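Local coordinates for oxidoreductase YdhF (Escherichia coli, PDB 1OG6), which probably acts as an NADPH-dependent oxidoreductase of the aldo-keto reductase family, binding the cofactor in an alpha/beta barrel, at residues M19-L24 against E39-L44. Sequence-based numbering, arbitrary orientation.
With NAP (NADP nicotinamide-adenine-dinucleotide phosphate), chain F.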
ATOM      1  N   MET C  19      -0.142  20.800  23.375  1.00 22.79           N
ATOM      2  CA  MET C  19      -1.298  21.663  23.599  1.00 25.58           C
ATOM      3  C   MET C  19      -1.690  22.300  22.265  1.00 28.31           C
ATOM      4  O   MET C  19      -0.894  23.001  21.655  1.00 30.01           O
ATOM      5  CB  MET C  19      -0.948  22.742  24.617  1.00 26.08           C
ATOM      6  CG  MET C  19      -1.984  22.927  25.705  1.00 28.34           C
ATOM      7  SD  MET C  19      -3.598  23.325  25.031  1.00 33.76           S
ATOM      8  CE  MET C  19      -4.651  22.910  26.353  1.00 30.18           C
ATOM      9  N   GLY C  20      -2.916  22.063  21.810  1.00 30.31           N
ATOM     10  CA  GLY C  20      -3.330  22.608  20.528  1.00 33.08           C
ATOM     11  C   GLY C  20      -4.181  23.857  20.573  1.00 35.82           C
ATOM     12  O   GLY C  20      -5.183  23.918  21.288  1.00 36.34           O
ATOM     13  N   TYR C  21      -3.789  24.853  19.786  1.00 38.01           N
ATOM     14  CA  TYR C  21      -4.512  26.116  19.736  1.00 40.68           C
ATOM     15  C   TYR C  21      -5.315  26.325  18.451  1.00 43.04           C
ATOM     16  O   TYR C  21      -5.123  27.311  17.742  1.00 43.12           O
ATOM     17  CB  TYR C  21      -3.537  27.286  19.940  1.00 39.38           C
ATOM     18  CG  TYR C  21      -2.930  27.321  21.325  1.00 39.16           C
ATOM     19  CD1 TYR C  21      -1.770  26.610  21.618  1.00 38.28           C
ATOM     20  CD2 TYR C  21      -3.566  28.001  22.368  1.00 39.47           C
ATOM     21  CE1 TYR C  21      -1.265  26.568  22.918  1.00 38.22           C
ATOM     22  CE2 TYR C  21      -3.068  27.959  23.666  1.00 38.26           C
ATOM     23  CZ  TYR C  21      -1.925  27.241  23.931  1.00 37.62           C
ATOM     24  OH  TYR C  21      -1.455  27.164  25.216  1.00 38.68           O
ATOM     25  N   TRP C  22      -6.222  25.398  18.160  1.00 46.14           N
ATOM     26  CA  TRP C  22      -7.056  25.497  16.965  1.00 47.44           C
ATOM     27  C   TRP C  22      -8.335  26.272  17.274  1.00 45.98           C
ATOM     28  O   TRP C  22      -8.762  27.121  16.493  1.00 45.24           O
ATOM     29  CB  TRP C  22      -7.392  24.097  16.433  1.00 50.48           C
ATOM     30  CG  TRP C  22      -8.307  24.084  15.230  1.00 55.36           C
ATOM     31  CD1 TRP C  22      -8.366  25.018  14.228  1.00 56.89           C
ATOM     32  CD2 TRP C  22      -9.259  23.064  14.878  1.00 57.96           C
ATOM     33  NE1 TRP C  22      -9.294  24.641  13.281  1.00 58.36           N
ATOM     34  CE2 TRP C  22      -9.854  23.448  13.654  1.00 58.88           C
ATOM     35  CE3 TRP C  22      -9.666  21.861  15.479  1.00 58.56           C
ATOM     36  CZ2 TRP C  22     -10.834  22.671  13.019  1.00 59.44           C
ATOM     37  CZ3 TRP C  22     -10.643  21.085  14.843  1.00 58.16           C
ATOM     38  CH2 TRP C  22     -11.212  21.497  13.627  1.00 59.19           C
ATOM     39  N   ARG C  23      -8.940  25.990  18.419  1.00 45.15           N
ATOM     40  CA  ARG C  23     -10.161  26.680  18.793  1.00 44.68           C
ATOM     41  C   ARG C  23      -9.863  27.951  19.564  1.00 43.99           C
ATOM     42  O   ARG C  23     -10.774  28.595  20.074  1.00 43.86           O
ATOM     43  CB  ARG C  23     -11.057  25.777  19.639  1.00 45.62           C
ATOM     44  CG  ARG C  23     -11.574  24.555  18.910  1.00 46.55           C
ATOM     45  CD  ARG C  23     -10.639  23.365  19.063  1.00 48.55           C
ATOM     46  NE  ARG C  23     -11.103  22.206  18.302  1.00 50.53           N
ATOM     47  CZ  ARG C  23     -12.337  21.704  18.360  1.00 51.79           C
ATOM     48  NH1 ARG C  23     -12.661  20.646  17.630  1.00 51.88           N
ATOM     49  NH2 ARG C  23     -13.253  22.263  19.143  1.00 52.81           N
ATOM     50  N   LEU C  24      -8.588  28.318  19.633  1.00 43.94           N
ATOM     51  CA  LEU C  24      -8.167  29.510  20.367  1.00 44.03           C
ATOM     52  C   LEU C  24      -9.124  30.680  20.231  1.00 44.62           C
ATOM     53  O   LEU C  24      -9.481  31.315  21.219  1.00 44.58           O
ATOM     54  CB  LEU C  24      -6.768  29.950  19.931  1.00 42.39           C
ATOM     55  CG  LEU C  24      -6.254  31.235  20.582  1.00 41.57           C
ATOM     56  CD1 LEU C  24      -6.350  31.137  22.093  1.00 40.41           C
ATOM     57  CD2 LEU C  24      -4.819  31.480  20.141  1.00 41.88           C
ATOM     58  N   GLU C  39       0.730  29.603  30.938  1.00 47.98           N
ATOM     59  CA  GLU C  39       1.640  29.356  32.052  1.00 49.65           C
ATOM     60  C   GLU C  39       1.218  28.102  32.791  1.00 49.53           C
ATOM     61  O   GLU C  39       1.970  27.128  32.876  1.00 49.40           O
ATOM     62  CB  GLU C  39       1.634  30.528  33.026  1.00 51.49           C
ATOM     63  CG  GLU C  39       2.543  31.661  32.634  1.00 55.14           C
ATOM     64  CD  GLU C  39       2.544  32.761  33.668  1.00 56.91           C
ATOM     65  OE1 GLU C  39       2.637  32.427  34.870  1.00 57.15           O
ATOM     66  OE2 GLU C  39       2.458  33.949  33.280  1.00 57.94           O
ATOM     67  N   GLU C  40       0.004  28.141  33.328  1.00 48.97           N
ATOM     68  CA  GLU C  40      -0.536  27.014  34.067  1.00 47.64           C
ATOM     69  C   GLU C  40      -0.270  25.711  33.341  1.00 45.61           C
ATOM     70  O   GLU C  40       0.210  24.753  33.940  1.00 44.93           O
ATOM     71  CB  GLU C  40      -2.041  27.196  34.281  1.00 48.54           C
ATOM     72  CG  GLU C  40      -2.378  28.271  35.300  1.00 50.84           C
ATOM     73  CD  GLU C  40      -3.866  28.516  35.433  1.00 52.53           C
ATOM     74  OE1 GLU C  40      -4.467  29.086  34.500  1.00 52.96           O
ATOM     75  OE2 GLU C  40      -4.440  28.136  36.475  1.00 53.75           O
ATOM     76  N   HIS C  41      -0.550  25.686  32.042  1.00 43.28           N
ATOM     77  CA  HIS C  41      -0.363  24.467  31.284  1.00 40.79           C
ATOM     78  C   HIS C  41       1.074  24.032  31.039  1.00 40.30           C
ATOM     79  O   HIS C  41       1.353  22.838  31.065  1.00 40.62           O
ATOM     80  CB  HIS C  41      -1.184  24.522  29.982  1.00 39.44           C
ATOM     81  CG  HIS C  41      -0.422  24.937  28.758  1.00 36.95           C
ATOM     82  ND1 HIS C  41       0.704  24.276  28.318  1.00 35.78           N
ATOM     83  CD2 HIS C  41      -0.706  25.863  27.813  1.00 35.66           C
ATOM     84  CE1 HIS C  41       1.076  24.775  27.152  1.00 34.90           C
ATOM     85  NE2 HIS C  41       0.236  25.737  26.823  1.00 34.17           N
ATOM     86  N   LEU C  42       2.002  24.954  30.815  1.00 40.17           N
ATOM     87  CA  LEU C  42       3.372  24.494  30.617  1.00 40.74           C
ATOM     88  C   LEU C  42       4.081  24.325  31.960  1.00 40.45           C
ATOM     89  O   LEU C  42       5.293  24.136  32.026  1.00 41.18           O
ATOM     90  CB  LEU C  42       4.164  25.407  29.651  1.00 39.60           C
ATOM     91  CG  LEU C  42       4.237  26.929  29.731  1.00 39.49           C
ATOM     92  CD1 LEU C  42       4.812  27.345  31.057  1.00 40.91           C
ATOM     93  CD2 LEU C  42       5.090  27.459  28.588  1.00 38.09           C
ATOM     94  N   ASP C  43       3.295  24.377  33.030  1.00 40.57           N
ATOM     95  CA  ASP C  43       3.799  24.187  34.389  1.00 40.66           C
ATOM     96  C   ASP C  43       3.496  22.739  34.759  1.00 39.16           C
ATOM     97  O   ASP C  43       3.993  22.213  35.752  1.00 39.05           O
ATOM     98  CB  ASP C  43       3.083  25.114  35.383  1.00 43.39           C
ATOM     99  CG  ASP C  43       3.602  26.541  35.344  1.00 45.28           C
ATOM    100  OD1 ASP C  43       4.814  26.736  35.565  1.00 46.03           O
ATOM    101  OD2 ASP C  43       2.800  27.466  35.102  1.00 45.88           O
ATOM    102  N   LEU C  44       2.648  22.113  33.948  1.00 37.65           N
ATOM    103  CA  LEU C  44       2.251  20.728  34.145  1.00 35.76           C
ATOM    104  C   LEU C  44       3.285  19.868  33.435  1.00 35.74           C
ATOM    105  O   LEU C  44       3.555  18.733  33.825  1.00 35.75           O
ATOM    106  CB  LEU C  44       0.873  20.470  33.519  1.00 33.68           C
ATOM    107  CG  LEU C  44      -0.352  21.297  33.920  1.00 31.58           C
ATOM    108  CD1 LEU C  44      -1.423  21.121  32.873  1.00 31.29           C
ATOM    109  CD2 LEU C  44      -0.867  20.880  35.273  1.00 29.04           C
TER
HETATM  110  PA  NAP F1299     -10.117  16.897  20.551  1.00 65.10           P
HETATM  111  O1A NAP F1299     -10.970  15.876  20.083  0.62 64.24           O
HETATM  112  O2A NAP F1299      -8.962  16.717  21.513  0.65 64.98           O
HETATM  113  O5B NAP F1299     -10.994  18.070  21.207  1.00 64.28           O
HETATM  114  C5B NAP F1299     -12.035  17.684  22.128  1.00 64.53           C
HETATM  115  C4B NAP F1299     -13.089  18.839  22.028  0.78 63.66           C
HETATM  116  O4B NAP F1299     -14.147  18.383  22.957  0.99 64.03           O
HETATM  117  C3B NAP F1299     -12.637  20.199  22.620  0.60 63.31           C
HETATM  118  O3B NAP F1299     -13.122  21.185  21.716  1.00 61.10           O
HETATM  119  C2B NAP F1299     -13.291  20.339  23.981  0.90 63.55           C
HETATM  120  O2B NAP F1299     -13.860  21.625  24.212  0.32 64.46           O
HETATM  121  C1B NAP F1299     -14.406  19.253  24.024  1.00 63.65           C
HETATM  122  N9A NAP F1299     -14.361  18.535  25.288  0.87 63.23           N
HETATM  123  C8A NAP F1299     -13.301  18.046  26.030  1.00 63.22           C
HETATM  124  N7A NAP F1299     -13.652  17.438  27.148  0.62 63.21           N
HETATM  125  C5A NAP F1299     -15.038  17.536  27.133  1.00 62.95           C
HETATM  126  C6A NAP F1299     -15.985  17.073  28.064  0.75 63.05           C
HETATM  127  N6A NAP F1299     -15.741  16.411  29.212  0.65 63.07           N
HETATM  128  N1A NAP F1299     -17.340  17.324  27.777  0.84 63.50           N
HETATM  129  N3A NAP F1299     -16.805  18.474  25.674  1.00 62.63           N
HETATM  130  C4A NAP F1299     -15.477  18.216  25.981  0.08 63.07           C
HETATM  131  O3  NAP F1299      -9.458  17.605  19.291  0.77 64.09           O
HETATM  132  PN  NAP F1299      -9.857  18.888  18.469  1.00 63.03           P
HETATM  133  O1N NAP F1299     -10.414  18.810  17.114  0.51 63.25           O
HETATM  134  O2N NAP F1299      -9.176  20.105  19.008  0.87 62.48           O
HETATM  135  O5D NAP F1299      -8.523  18.560  17.606  0.20 62.07           O
HETATM  136  C5D NAP F1299      -7.229  18.157  18.204  1.00 60.15           C
HETATM  137  C4D NAP F1299      -6.121  19.146  17.877  0.86 59.72           C
HETATM  138  O4D NAP F1299      -5.360  18.779  16.697  0.38 59.19           O
HETATM  139  C3D NAP F1299      -6.514  20.656  17.688  1.00 59.64           C
HETATM  140  O3D NAP F1299      -6.335  21.409  18.893  0.60 60.33           O
HETATM  141  O2D NAP F1299      -4.570  22.004  16.904  1.00 58.46           O
HETATM  142  C1D NAP F1299      -5.136  19.940  15.837  1.00 58.72           C
HETATM  143  N1N NAP F1299      -5.714  19.651  14.470  0.62 57.85           N
HETATM  144  C2N NAP F1299      -4.891  19.228  13.394  1.00 57.16           C
HETATM  145  C3N NAP F1299      -5.472  19.005  12.146  0.81 57.37           C
HETATM  146  C7N NAP F1299      -4.578  18.547  10.985  0.35 57.19           C
HETATM  147  O7N NAP F1299      -5.125  18.372   9.927  1.00 57.01           O
HETATM  148  N7N NAP F1299      -3.295  18.361  11.144  1.00 56.79           N
HETATM  149  C4N NAP F1299      -6.910  19.200  11.924  1.00 57.29           C
HETATM  150  C5N NAP F1299      -7.706  19.622  13.029  0.56 57.44           C
HETATM  151  C6N NAP F1299      -7.131  19.855  14.313  0.76 57.27           C
HETATM  152  P2B NAP F1299     -13.838  22.382  25.643  1.00 65.03           P
HETATM  153  O1X NAP F1299     -12.636  22.958  26.384  0.58 64.55           O
HETATM  154  O2X NAP F1299     -15.226  22.920  25.904  1.00 64.90           O
HETATM  155  O3X NAP F1299     -13.489  23.524  24.715  0.91 65.47           O
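M19 CA and H41 CA, the nearest across the segments, are 8.2 Å apart, and the segments touch through side chains. This is strand-to-helix packing in the (beta/alpha)8 TIM barrel of an aldo-keto reductase. The strand, the helix and the parallel neighbour strand 48-50 form a beta-alpha-beta unit.

H41 reaches inward from the helix. M19 CG sits over the centre of its imidazole face, 3.7 Å from the ring centroid and 7° off the normal, in a CH-pi contact. The M19 chain is bent at chi2 (-58°), about CB-CG, and M19 SD lies farther off, 5.0 Å from the H41 ring centroid, above the same face.

Y21 approaches H41 from the opposite direction, and its phenol points at the edge of the imidazole. The phenol ring also meets the rings of H51 and F64 and touches L34, F37 and I38 of helix 31-42. H41 ND1, the other ring nitrogen, makes a weak hydrogen bond to V46 O. Each buried imidazole nitrogen thus has a polar partner, though both bonds are weak; if both nitrogens donate, the ring would probably be protonated.

At the end of the strand and in the loop after it, the segment faces NADP. G20 CA lies 3.6 Å from NAP O3D, the W22 ring has nicotinamide C6N over one face, and R23 NH1 gives a hydrogen bond to phosphate oxygen O1N. On the helix side, H41 NE2 donates a weak, bent hydrogen bond to Y21 OH, 2.7 Å long with an angle of 120° at the hydrogen, near the plane of both rings.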